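Local coordinates for protein probable glutathione S-transferase (Pseudomonas aeruginosa, PDB 6JWK) that probably isomerises maleylpyruvate to fumarylpyruvate with the help of glutathione, as a zeta-class member of the glutathione S-transferase superfamily, at residues V15-A20 / C166-L171; A68-L73 / A160-C165. All blocks are in the same frame, centred on the assembly; numbering follows the deposited sequence.

Contact 1: residues V15-A20 / C166-L171; sequences VRIALA and CLVPQL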
ATOM      1  N   VAL B  15       3.054  13.356   1.269  1.00 19.31           N
ATOM      2  CA  VAL B  15       2.811  13.877   2.641  1.00 17.86           C
ATOM      3  C   VAL B  15       2.936  15.391   2.692  1.00 17.41           C
ATOM      4  O   VAL B  15       2.205  16.029   3.509  1.00 20.15           O
ATOM      5  CB  VAL B  15       3.775  13.206   3.644  1.00 17.89           C
ATOM      6  CG1 VAL B  15       3.539  13.732   5.042  1.00 17.57           C
ATOM      7  CG2 VAL B  15       3.615  11.680   3.613  1.00 20.17           C
ATOM      8  N   ARG B  16       3.815  15.994   1.897  1.00 17.65           N
ATOM      9  CA  ARG B  16       3.865  17.482   1.775  1.00 18.40           C
ATOM     10  C   ARG B  16       2.519  17.996   1.245  1.00 18.66           C
ATOM     11  O   ARG B  16       2.034  19.039   1.724  1.00 18.18           O
ATOM     12  CB  ARG B  16       4.992  17.965   0.875  1.00 18.56           C
ATOM     13  CG  ARG B  16       6.386  17.746   1.452  1.00 19.10           C
ATOM     14  CD  ARG B  16       7.464  18.505   0.700  1.00 19.80           C
ATOM     15  NE  ARG B  16       7.411  18.344  -0.755  1.00 19.30           N
ATOM     16  CZ  ARG B  16       8.072  17.453  -1.476  1.00 20.53           C
ATOM     17  NH1 ARG B  16       8.914  16.608  -0.905  1.00 22.07           N
ATOM     18  NH2 ARG B  16       7.922  17.445  -2.800  1.00 20.91           N
ATOM     19  N   ILE B  17       1.877  17.287   0.327  1.00 16.89           N
ATOM     20  CA  ILE B  17       0.525  17.745  -0.128  1.00 16.86           C
ATOM     21  C   ILE B  17      -0.447  17.639   1.048  1.00 18.72           C
ATOM     22  O   ILE B  17      -1.226  18.605   1.301  1.00 17.99           O
ATOM     23  CB  ILE B  17       0.063  16.890  -1.314  1.00 16.46           C
ATOM     24  CG1 ILE B  17       0.973  17.077  -2.529  1.00 16.07           C
ATOM     25  CG2 ILE B  17      -1.396  17.132  -1.659  1.00 16.06           C
ATOM     26  CD1 ILE B  17       0.743  16.012  -3.613  1.00 18.03           C
ATOM     27  N   ALA B  18      -0.423  16.525   1.771  1.00 17.66           N
ATOM     28  CA  ALA B  18      -1.350  16.336   2.914  1.00 18.37           C
ATOM     29  C   ALA B  18      -1.161  17.481   3.914  1.00 20.87           C
ATOM     30  O   ALA B  18      -2.173  18.102   4.409  1.00 19.06           O
ATOM     31  CB  ALA B  18      -1.107  15.002   3.581  1.00 18.79           C
ATOM     32  N   LEU B  19       0.085  17.737   4.321  1.00 19.04           N
ATOM     33  CA  LEU B  19       0.340  18.847   5.273  1.00 20.21           C
ATOM     34  C   LEU B  19      -0.166  20.183   4.694  1.00 20.21           C
ATOM     35  O   LEU B  19      -0.723  20.975   5.467  1.00 22.73           O
ATOM     36  CB  LEU B  19       1.838  18.896   5.623  1.00 20.11           C
ATOM     37  CG  LEU B  19       2.313  17.705   6.445  1.00 22.22           C
ATOM     38  CD1 LEU B  19       3.846  17.643   6.505  1.00 25.20           C
ATOM     39  CD2 LEU B  19       1.749  17.750   7.868  1.00 24.82           C
ATOM     40  N   ALA B  20       0.081  20.465   3.421  1.00 20.22           N
ATOM     41  CA  ALA B  20      -0.328  21.732   2.771  1.00 22.31           C
ATOM     42  C   ALA B  20      -1.851  21.818   2.809  1.00 23.16           C
ATOM     43  O   ALA B  20      -2.342  22.862   3.237  1.00 24.12           O
ATOM     44  CB  ALA B  20       0.226  21.867   1.380  1.00 22.06           C
ATOM     45  N   CYS B 166      -1.778  10.825  -3.657  1.00 16.31           N
ATOM     46  CA  CYS B 166      -1.072   9.701  -4.321  1.00 18.49           C
ATOM     47  C   CYS B 166      -0.970   9.947  -5.836  1.00 19.58           C
ATOM     48  O   CYS B 166       0.082   9.624  -6.432  1.00 16.12           O
ATOM     49  CB  CYS B 166      -1.770   8.383  -4.045  1.00 20.38           C
ATOM     50  SG  CYS B 166      -1.686   7.938  -2.293  1.00 22.33           S
ATOM     51  N   LEU B 167      -2.013  10.475  -6.479  1.00 18.88           N
ATOM     52  CA  LEU B 167      -1.987  10.585  -7.960  1.00 19.09           C
ATOM     53  C   LEU B 167      -1.017  11.647  -8.453  1.00 18.66           C
ATOM     54  O   LEU B 167      -0.326  11.418  -9.474  1.00 20.41           O
ATOM     55  CB  LEU B 167      -3.396  10.833  -8.484  1.00 24.40           C
ATOM     56  CG  LEU B 167      -4.084   9.532  -8.898  1.00 36.87           C
ATOM     57  CD1 LEU B 167      -5.605   9.696  -9.053  1.00 38.46           C
ATOM     58  CD2 LEU B 167      -3.444   8.978 -10.178  1.00 37.70           C
ATOM     59  N   VAL B 168      -0.994  12.807  -7.832  1.00 18.12           N
ATOM     60  CA  VAL B 168      -0.210  13.941  -8.374  1.00 20.49           C
ATOM     61  C   VAL B 168       1.256  13.535  -8.418  1.00 18.39           C
ATOM     62  O   VAL B 168       1.900  13.746  -9.427  1.00 18.94           O
ATOM     63  CB  VAL B 168      -0.481  15.240  -7.590  1.00 20.22           C
ATOM     64  CG1 VAL B 168       0.611  16.278  -7.754  1.00 19.80           C
ATOM     65  CG2 VAL B 168      -1.844  15.775  -8.013  1.00 19.25           C
ATOM     66  N   PRO B 169       1.841  12.930  -7.361  1.00 18.28           N
ATOM     67  CA  PRO B 169       3.228  12.510  -7.477  1.00 18.49           C
ATOM     68  C   PRO B 169       3.450  11.429  -8.549  1.00 18.06           C
ATOM     69  O   PRO B 169       4.445  11.480  -9.314  1.00 19.42           O
ATOM     70  CB  PRO B 169       3.546  12.059  -6.035  1.00 18.45           C
ATOM     71  CG  PRO B 169       2.603  12.860  -5.172  1.00 19.06           C
ATOM     72  CD  PRO B 169       1.303  12.801  -5.983  1.00 17.66           C
ATOM     73  N   GLN B 170       2.520  10.499  -8.674  1.00 18.54           N
ATOM     74  CA  GLN B 170       2.631   9.397  -9.648  1.00 18.12           C
ATOM     75  C   GLN B 170       2.579   9.957 -11.099  1.00 19.75           C
ATOM     76  O   GLN B 170       3.346   9.466 -11.976  1.00 19.40           O
ATOM     77  CB  GLN B 170       1.511   8.383  -9.402  1.00 18.61           C
ATOM     78  CG  GLN B 170       1.533   7.210 -10.379  1.00 18.03           C
ATOM     79  CD  GLN B 170       2.835   6.491 -10.199  1.00 21.72           C
ATOM     80  OE1 GLN B 170       3.761   6.646 -11.007  1.00 28.54           O
ATOM     81  NE2 GLN B 170       2.929   5.744  -9.110  1.00 20.57           N
ATOM     82  N   LEU B 171       1.692  10.911 -11.389  1.00 19.03           N
ATOM     83  CA  LEU B 171       1.632  11.516 -12.767  1.00 20.96           C
ATOM     84  C   LEU B 171       2.904  12.323 -13.051  1.00 19.36           C
ATOM     85  O   LEU B 171       3.474  12.173 -14.148  1.00 22.13           O
ATOM     86  CB  LEU B 171       0.358  12.362 -12.903  1.00 21.29           C
ATOM     87  CG  LEU B 171      -0.935  11.569 -12.921  1.00 24.38           C
ATOM     88  CD1 LEU B 171      -2.125  12.505 -12.741  1.00 25.74           C
ATOM     89  CD2 LEU B 171      -1.036  10.777 -14.216  1.00 26.74           C
TER
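Ile17 of helix 10-22 reaches helix 162-176 with the end of its side chain, the methyl CD1, which meets the ring of Pro169 and one branch of Val168. Ile17 CD1 comes end-on against the CG-CD bond of the proline ring, 4.0 Å from Pro169 CG and the same distance from Pro169 CD. On the Val168 side, Ile17 CD1 lies 4.2 Å from Val168 CG1. The contact is therefore small, burying 86 Å² in all, and wholly apolar, made of van der Waals touches with no hydrogen bond across it. The helix backbones stand well apart here, with Ile17 CA and Val168 CA 9.1 Å from each other, and the longer of the two branches of Ile17, CG1-CD1, suits that spacing: with chi2 at 167°, this arm is extended and carries CD1 outward.

Pro169 brings a compact, rigid hydrocarbon surface, but at a price to its helix. Its nitrogen has no hydrogen to donate to the preceding turn, the helix kinks there, and the next bond, Gln170 N to Cys166 O, is weak at 3.4 Å. Leu171 N to Leu167 O, at 2.8 Å, is again a regular helical bond.

Arg16, beside Ile17, anchors its own helix by giving hydrogen bonds from NE to Ala203 O and from NH1 to Ser5 OG. Phe200 of helix 198-203 touches both Ile17 and Val168, while Cys194 and Leu195 of helix 185-195 pack on Val168. Helix 10-22 of the thioredoxin-like domain thus meets helix 162-176 through Ile17 and helix 198-203 through Ile17, Ala20 and Arg16, with strand 2-5 tied to it by Arg16 and helix 66-76 packed alongside through Val15 and Ala18.

Contact 2: residues A68-L73 / A160-C165; sequences AIIDYL and AGIVEC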
ATOM      1  N   ALA B  68       0.053   5.723   6.145  1.00 19.09           N
ATOM      2  CA  ALA B  68      -0.224   5.727   7.603  1.00 18.42           C
ATOM      3  C   ALA B  68      -0.137   7.174   8.112  1.00 20.36           C
ATOM      4  O   ALA B  68      -0.934   7.574   8.988  1.00 19.46           O
ATOM      5  CB  ALA B  68       0.725   4.790   8.325  1.00 18.64           C
ATOM      6  N   ILE B  69       0.833   7.942   7.624  1.00 19.36           N
ATOM      7  CA  ILE B  69       1.031   9.333   8.095  1.00 19.79           C
ATOM      8  C   ILE B  69      -0.208  10.120   7.661  1.00 20.63           C
ATOM      9  O   ILE B  69      -0.717  10.912   8.453  1.00 17.54           O
ATOM     10  CB  ILE B  69       2.314   9.949   7.543  1.00 20.03           C
ATOM     11  CG1 ILE B  69       3.545   9.321   8.189  1.00 21.91           C
ATOM     12  CG2 ILE B  69       2.284  11.456   7.726  1.00 20.01           C
ATOM     13  CD1 ILE B  69       4.798   9.371   7.316  1.00 23.03           C
ATOM     14  N   ILE B  70      -0.665   9.943   6.434  1.00 21.21           N
ATOM     15  CA  ILE B  70      -1.844  10.741   5.984  1.00 21.32           C
ATOM     16  C   ILE B  70      -3.032  10.427   6.897  1.00 23.99           C
ATOM     17  O   ILE B  70      -3.773  11.373   7.331  1.00 23.10           O
ATOM     18  CB  ILE B  70      -2.108  10.500   4.504  1.00 21.01           C
ATOM     19  CG1 ILE B  70      -1.028  11.211   3.709  1.00 20.74           C
ATOM     20  CG2 ILE B  70      -3.512  10.931   4.107  1.00 23.49           C
ATOM     21  CD1 ILE B  70      -1.084  10.864   2.238  1.00 22.14           C
ATOM     22  N   ASP B  71      -3.277   9.149   7.152  1.00 25.29           N
ATOM     23  CA  ASP B  71      -4.366   8.704   8.066  1.00 25.35           C
ATOM     24  C   ASP B  71      -4.190   9.327   9.466  1.00 24.64           C
ATOM     25  O   ASP B  71      -5.159   9.830  10.012  1.00 21.68           O
ATOM     26  CB  ASP B  71      -4.362   7.178   8.211  1.00 29.01           C
ATOM     27  CG  ASP B  71      -5.536   6.697   9.045  1.00 28.28           C
ATOM     28  OD1 ASP B  71      -6.627   6.686   8.498  1.00 30.55           O
ATOM     29  OD2 ASP B  71      -5.351   6.367  10.238  1.00 25.71           O
ATOM     30  N   TYR B  72      -2.985   9.337  10.015  1.00 22.87           N
ATOM     31  CA  TYR B  72      -2.688   9.926  11.343  1.00 24.58           C
ATOM     32  C   TYR B  72      -2.966  11.442  11.369  1.00 25.23           C
ATOM     33  O   TYR B  72      -3.498  11.967  12.381  1.00 21.67           O
ATOM     34  CB  TYR B  72      -1.229   9.631  11.699  1.00 25.37           C
ATOM     35  CG  TYR B  72      -0.873  10.029  13.100  1.00 26.46           C
ATOM     36  CD1 TYR B  72      -1.544   9.488  14.187  1.00 27.23           C
ATOM     37  CD2 TYR B  72       0.097  10.983  13.341  1.00 30.46           C
ATOM     38  CE1 TYR B  72      -1.235   9.863  15.484  1.00 34.10           C
ATOM     39  CE2 TYR B  72       0.439  11.351  14.633  1.00 34.42           C
ATOM     40  CZ  TYR B  72      -0.225  10.790  15.707  1.00 35.01           C
ATOM     41  OH  TYR B  72       0.116  11.173  16.970  1.00 39.21           O
ATOM     42  N   LEU B  73      -2.663  12.157  10.286  1.00 23.12           N
ATOM     43  CA  LEU B  73      -2.934  13.608  10.203  1.00 23.39           C
ATOM     44  C   LEU B  73      -4.428  13.884  10.368  1.00 26.13           C
ATOM     45  O   LEU B  73      -4.761  14.987  10.888  1.00 27.45           O
ATOM     46  CB  LEU B  73      -2.437  14.171   8.869  1.00 25.16           C
ATOM     47  CG  LEU B  73      -0.931  14.185   8.691  1.00 24.99           C
ATOM     48  CD1 LEU B  73      -0.567  14.786   7.336  1.00 25.99           C
ATOM     49  CD2 LEU B  73      -0.269  14.951   9.839  1.00 27.55           C
ATOM     50  N   ALA B 160      -9.687  18.088  -2.250  1.00 20.91           N
ATOM     51  CA  ALA B 160      -8.595  17.118  -2.459  1.00 20.31           C
ATOM     52  C   ALA B 160      -8.331  16.299  -1.187  1.00 19.95           C
ATOM     53  O   ALA B 160      -8.558  16.766  -0.035  1.00 19.68           O
ATOM     54  CB  ALA B 160      -7.354  17.847  -2.916  1.00 22.03           C
ATOM     55  N   GLY B 161      -7.873  15.074  -1.372  1.00 18.55           N
ATOM     56  CA  GLY B 161      -7.631  14.173  -0.232  1.00 19.30           C
ATOM     57  C   GLY B 161      -6.607  13.120  -0.587  1.00 18.92           C
ATOM     58  O   GLY B 161      -5.763  13.378  -1.483  1.00 19.52           O
ATOM     59  N   ILE B 162      -6.670  11.992   0.102  1.00 18.33           N
ATOM     60  CA  ILE B 162      -5.642  10.936  -0.016  1.00 19.51           C
ATOM     61  C   ILE B 162      -5.462  10.524  -1.482  1.00 18.38           C
ATOM     62  O   ILE B 162      -4.332  10.237  -1.897  1.00 18.45           O
ATOM     63  CB  ILE B 162      -5.961   9.754   0.911  1.00 19.26           C
ATOM     64  CG1 ILE B 162      -4.768   8.801   0.925  1.00 22.10           C
ATOM     65  CG2 ILE B 162      -7.247   9.068   0.536  1.00 19.00           C
ATOM     66  CD1 ILE B 162      -4.900   7.671   1.937  1.00 25.36           C
ATOM     67  N   VAL B 163      -6.518  10.522  -2.307  1.00 17.74           N
ATOM     68  CA  VAL B 163      -6.380  10.058  -3.705  1.00 16.08           C
ATOM     69  C   VAL B 163      -5.430  11.004  -4.459  1.00 17.01           C
ATOM     70  O   VAL B 163      -4.474  10.511  -5.177  1.00 15.37           O
ATOM     71  CB  VAL B 163      -7.768   9.938  -4.348  1.00 17.88           C
ATOM     72  CG1 VAL B 163      -7.658   9.857  -5.839  1.00 18.59           C
ATOM     73  CG2 VAL B 163      -8.527   8.748  -3.790  1.00 18.06           C
ATOM     74  N   GLU B 164      -5.617  12.331  -4.298  1.00 17.72           N
ATOM     75  CA  GLU B 164      -4.827  13.343  -5.038  1.00 18.10           C
ATOM     76  C   GLU B 164      -3.426  13.361  -4.425  1.00 17.61           C
ATOM     77  O   GLU B 164      -2.455  13.616  -5.153  1.00 16.79           O
ATOM     78  CB  GLU B 164      -5.523  14.709  -5.037  1.00 20.18           C
ATOM     79  CG  GLU B 164      -6.826  14.716  -5.866  1.00 18.55           C
ATOM     80  CD  GLU B 164      -8.048  14.061  -5.228  1.00 21.41           C
ATOM     81  OE1 GLU B 164      -8.109  13.932  -3.941  1.00 21.72           O
ATOM     82  OE2 GLU B 164      -8.966  13.677  -6.019  1.00 17.84           O
ATOM     83  N   CYS B 165      -3.298  13.099  -3.129  1.00 16.82           N
ATOM     84  CA  CYS B 165      -1.953  13.026  -2.505  1.00 19.04           C
ATOM     85  C   CYS B 165      -1.138  11.915  -3.214  1.00 18.29           C
ATOM     86  O   CYS B 165       0.094  12.076  -3.371  1.00 20.34           O
ATOM     87  CB  CYS B 165      -2.027  12.730  -1.024  1.00 21.09           C
ATOM     88  SG  CYS B 165      -2.734  14.059  -0.038  1.00 22.62           S
TER
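The interface between the thioredoxin-like and all-helical domains of this glutathione S-transferase fold continues where helix 66-76 faces the first turn of helix 162-176, whose N-cap is Gly161. Ile70 does the reaching, and its two branches divide the work. Its CG2, anti to the backbone N, lies 4.0 Å from Ile162 CG1; the two side chains cross obliquely. The other arm ends at Ile70 CD1, 3.9 Å from Cys165 CB, an approach that the small cysteine side chain allows. Ile162 and Cys165, three residues apart, present neighbouring surfaces on one side of their helix, so a forked isoleucine can touch both. The contact buries 122 Å², and the backbones come close, with Ile70 CA 7.1 Å from Ile162 CA.

Ile162 also packs on Leu94 and Ala97 of helix 87-103, and Ile70 on Leu82. One residue on from Ile70, Asp71 turns to the dimer partner: its OD2 forms a salt bridge with Arg90 NE of the second subunit.

Glu164, three residues past the N-cap, bends back to accept the N-cap N-H, one of the two bonds of a capping box; the glycine has no side chain for the return bond. Glu164 OE2 accepts Phe155 N, so both carboxylate oxygens are held. Gly161 N gives its hydrogen to Glu164 OE1 at 2.8 Å, with an N-H...O angle of 155°, on the anti side and 23° out of the carboxylate plane.

Contacts 1 and 2 use successive stretches of helix 162-176, and their centres lie 8 Å apart. Contact 2 is nested within the chain loop that contact 1 closes. They merge into one apolar layer: Ile17 CG2 lies 3.7 Å from Cys165 SG, and Ala18 CB 3.8 Å from Ile70 CG1. Together the contacts seat two helices of the thioredoxin-like domain, 10-22 and 66-76, on one helix of the C-terminal domain. In zeta-class enzymes the glutathione-activating serine lies at the start of the first helix, here probably helix 10-22, so contact 1 probably lies farther along the helix that carries the site. A glycerol, probably from the crystallisation liquor, lies about 5 Å from the Ile162 side chain.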